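Local coordinates for protein CDP-glucose 4,6-dehydratase (Salmonella enterica subsp. enterica serovar Typhi, PDB 1WVG) that catalyses the NAD+-dependent dehydration of CDP-D-glucose to CDP-4-dehydro-6-deoxy-D-glucose, an early step in making CDP-3,6-dideoxy-D-mannose for the lipopolysaccharide O-antigen, at residues K134-R139 with W143-N148. Numbering follows the deposited sequence.
Sequences KCYDNR and WGYREN. With CXY (cytidine-5'-diphospho-beta-D-xylose), chain D.
The side chains of Y136 and Y145 run antiparallel and offset, each laying its own CB over a face of the other's ring. CB of Y145 sits 3.6 Å from the centroid of the Y136 ring, and CB of Y136 lies 4.2 Å from that of Y145. The planes are nearly parallel, 15° apart, but displaced so far that the contact is made mainly by these two CH-pi approaches; W141 stacks with Y145. SG of C135 covers the other face of the Y136 ring.

With CG anti to the carbonyl carbon (chi1 -65°), the Y145 ring extends toward R139, whose backbone N gives its hydroxyl a bent hydrogen bond (2.7 Å, 146°) close to the ring plane. A water bridges Y145 OH (2.7 Å) and OD1 of N138 (2.8 Å), which also accepts from the backbone N of E140. At the other end, Y136 OH lies 3.3 Å from CA of E147 and hydrogen-bonds N261 and R192.

The pair joins two parts of the loop between strand 126-130 and helix 156-175. Just upstream, NZ of K134 donates to O1B of the CDP-xylose diphosphate (2.8 Å), so the lysine probably offsets part of its negative charge.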
loop_
_atom_site.group_PDB
_atom_site.type_symbol
_atom_site.label_atom_id
_atom_site.label_comp_id
_atom_site.label_asym_id
_atom_site.label_seq_id
_atom_site.Cartn_x
_atom_site.Cartn_y
_atom_site.Cartn_z
ATOM N N LYS A 134 14.452 13.008 -5.215
ATOM C CA LYS A 134 13.795 13.440 -3.994
ATOM C C LYS A 134 12.297 13.608 -4.091
ATOM O O LYS A 134 11.658 14.023 -3.129
ATOM C CB LYS A 134 14.419 14.730 -3.495
ATOM C CG LYS A 134 15.901 14.485 -3.346
ATOM C CD LYS A 134 16.539 15.216 -2.194
ATOM C CE LYS A 134 18.025 15.449 -2.457
ATOM N NZ LYS A 134 18.710 14.244 -2.954
ATOM N N CYS A 135 11.717 13.305 -5.232
ATOM C CA CYS A 135 10.258 13.458 -5.375
ATOM C C CYS A 135 9.425 12.494 -4.526
ATOM O O CYS A 135 8.254 12.762 -4.148
ATOM C CB CYS A 135 9.801 13.398 -6.861
ATOM S SG CYS A 135 10.025 11.755 -7.624
ATOM N N TYR A 136 10.025 11.321 -4.247
ATOM C CA TYR A 136 9.305 10.291 -3.506
ATOM C C TYR A 136 9.195 10.570 -2.028
ATOM O O TYR A 136 10.130 11.020 -1.380
ATOM C CB TYR A 136 10.007 8.915 -3.653
ATOM C CG TYR A 136 10.070 8.353 -5.073
ATOM C CD1 TYR A 136 11.275 8.344 -5.785
ATOM C CD2 TYR A 136 8.945 7.806 -5.695
ATOM C CE1 TYR A 136 11.353 7.835 -7.086
ATOM C CE2 TYR A 136 9.007 7.291 -6.994
ATOM C CZ TYR A 136 10.217 7.291 -7.695
ATOM O OH TYR A 136 10.285 6.800 -8.980
ATOM N N ASP A 137 8.057 10.223 -1.473
ATOM C CA ASP A 137 7.911 10.349 -0.041
ATOM C C ASP A 137 9.018 9.459 0.539
ATOM O O ASP A 137 9.060 8.280 0.188
ATOM C CB ASP A 137 6.521 9.740 0.267
ATOM C CG ASP A 137 6.261 9.745 1.727
ATOM O OD1 ASP A 137 6.734 10.582 2.454
ATOM O OD2 ASP A 137 5.569 8.727 2.136
ATOM N N ASN A 138 9.930 9.984 1.363
ATOM C CA ASN A 138 11.037 9.181 1.909
ATOM C C ASN A 138 10.702 8.381 3.178
ATOM O O ASN A 138 10.523 8.939 4.250
ATOM C CB ASN A 138 12.338 10.006 2.027
ATOM C CG ASN A 138 13.600 9.149 2.193
ATOM O OD1 ASN A 138 13.569 8.089 2.833
ATOM N ND2 ASN A 138 14.717 9.551 1.570
ATOM N N ARG A 139 10.578 7.053 3.057
ATOM C CA ARG A 139 10.236 6.195 4.175
ATOM C C ARG A 139 11.448 5.812 5.005
ATOM O O ARG A 139 11.347 5.084 6.000
ATOM C CB ARG A 139 9.606 4.955 3.614
ATOM C CG ARG A 139 8.476 5.376 2.704
ATOM C CD ARG A 139 7.203 5.567 3.500
ATOM N NE ARG A 139 7.257 4.771 4.719
ATOM C CZ ARG A 139 6.587 3.640 4.878
ATOM N NH1 ARG A 139 5.805 3.153 3.916
ATOM N NH2 ARG A 139 6.717 2.972 6.021
ATOM N N TRP A 143 15.031 -0.027 0.893
ATOM C CA TRP A 143 14.663 -0.230 -0.494
ATOM C C TRP A 143 14.674 0.973 -1.420
ATOM O O TRP A 143 14.283 2.063 -1.010
ATOM C CB TRP A 143 13.226 -0.827 -0.501
ATOM C CG TRP A 143 13.158 -2.151 0.222
ATOM C CD1 TRP A 143 13.902 -3.266 -0.082
ATOM C CD2 TRP A 143 12.331 -2.518 1.356
ATOM N NE1 TRP A 143 13.625 -4.307 0.778
ATOM C CE2 TRP A 143 12.662 -3.885 1.691
ATOM C CE3 TRP A 143 11.375 -1.835 2.131
ATOM C CZ2 TRP A 143 12.053 -4.568 2.777
ATOM C CZ3 TRP A 143 10.784 -2.512 3.195
ATOM C CH2 TRP A 143 11.099 -3.868 3.511
ATOM N N GLY A 144 15.056 0.694 -2.690
ATOM C CA GLY A 144 15.061 1.655 -3.764
ATOM C C GLY A 144 13.603 1.922 -4.145
ATOM O O GLY A 144 12.769 1.013 -4.209
ATOM N N TYR A 145 13.257 3.167 -4.397
ATOM C CA TYR A 145 11.882 3.521 -4.773
ATOM C C TYR A 145 11.498 3.097 -6.183
ATOM O O TYR A 145 12.313 3.162 -7.103
ATOM C CB TYR A 145 11.579 5.051 -4.612
ATOM C CG TYR A 145 11.668 5.344 -3.147
ATOM C CD1 TYR A 145 12.878 5.741 -2.585
ATOM C CD2 TYR A 145 10.583 5.085 -2.310
ATOM C CE1 TYR A 145 12.946 5.962 -1.212
ATOM C CE2 TYR A 145 10.639 5.306 -0.932
ATOM C CZ TYR A 145 11.840 5.756 -0.389
ATOM O OH TYR A 145 11.962 5.920 0.973
ATOM N N ARG A 146 10.213 2.754 -6.346
ATOM C CA ARG A 146 9.660 2.333 -7.624
ATOM C C ARG A 146 8.874 3.509 -8.139
ATOM O O ARG A 146 8.407 4.286 -7.310
ATOM C CB ARG A 146 8.661 1.180 -7.399
ATOM C CG ARG A 146 9.257 -0.059 -6.718
ATOM C CD ARG A 146 8.197 -0.971 -6.069
ATOM N NE ARG A 146 8.762 -2.275 -5.661
ATOM C CZ ARG A 146 8.035 -3.157 -5.008
ATOM N NH1 ARG A 146 6.779 -2.854 -4.712
ATOM N NH2 ARG A 146 8.538 -4.355 -4.660
ATOM N N GLU A 147 8.710 3.604 -9.474
ATOM C CA GLU A 147 7.988 4.697 -10.145
ATOM C C GLU A 147 6.577 4.885 -9.708
ATOM O O GLU A 147 6.023 5.965 -9.882
ATOM C CB GLU A 147 7.981 4.616 -11.666
ATOM C CG GLU A 147 9.397 4.877 -12.228
ATOM C CD GLU A 147 10.237 3.626 -12.285
ATOM O OE1 GLU A 147 9.969 2.630 -11.653
ATOM O OE2 GLU A 147 11.289 3.715 -13.071
ATOM N N ASN A 148 6.008 3.800 -9.193
ATOM C CA ASN A 148 4.627 3.795 -8.757
ATOM C C ASN A 148 4.394 4.230 -7.314
ATOM O O ASN A 148 3.237 4.216 -6.886
ATOM C CB ASN A 148 3.918 2.444 -9.057
ATOM C CG ASN A 148 4.350 1.314 -8.120
ATOM O OD1 ASN A 148 5.270 1.445 -7.300
ATOM N ND2 ASN A 148 3.677 0.175 -8.205
HETATM O O1B CXY D . 21.358 14.585 -2.073
HETATM P PB CXY D . 21.537 16.078 -2.271
HETATM O O2B CXY D . 21.063 16.913 -1.111
HETATM O "O1'" CXY D . 20.763 16.542 -3.645
HETATM O O3A CXY D . 23.063 16.060 -2.517
HETATM P PA CXY D . 24.326 16.604 -1.614
HETATM O O1A CXY D . 25.528 16.357 -2.455
HETATM O O2A CXY D . 24.133 18.017 -1.226
HETATM O O5D CXY D . 24.219 15.673 -0.326
HETATM C C5D CXY D . 24.650 14.311 -0.443
HETATM C C4D CXY D . 24.820 13.741 0.944
HETATM O O4D CXY D . 26.155 14.077 1.397
HETATM C C3D CXY D . 23.838 14.192 2.024
HETATM O O3D CXY D . 23.486 13.177 3.031
HETATM C C2D CXY D . 24.676 15.339 2.618
HETATM O O2D CXY D . 24.212 15.605 3.945
HETATM C C1D CXY D . 26.043 14.694 2.644
HETATM N N1 CXY D . 27.145 15.652 2.777
HETATM C C6 CXY D . 27.346 16.624 1.811
HETATM C C5 CXY D . 28.328 17.489 1.872
HETATM C C4 CXY D . 29.243 17.492 2.960
HETATM N N3 CXY D . 29.002 16.477 3.901
HETATM C C2 CXY D . 27.979 15.544 3.873
HETATM N N4 CXY D . 30.169 18.279 3.120
HETATM O O2 CXY D . 27.813 14.692 4.752
HETATM C "C1'" CXY D . 21.547 16.385 -4.815
HETATM C "C2'" CXY D . 21.246 17.580 -5.685
HETATM C "C3'" CXY D . 19.762 17.524 -5.996
HETATM C "C4'" CXY D . 19.422 16.222 -6.720
HETATM C "C5'" CXY D . 19.869 15.034 -5.878
HETATM O "O2'" CXY D . 21.522 18.822 -5.002
HETATM O "O3'" CXY D . 19.422 18.600 -6.890
HETATM O "O4'" CXY D . 18.023 16.161 -6.989
HETATM O "O5'" CXY D . 21.253 15.147 -5.535
HETATM O O HOH W 1 14.391 5.522 2.022
#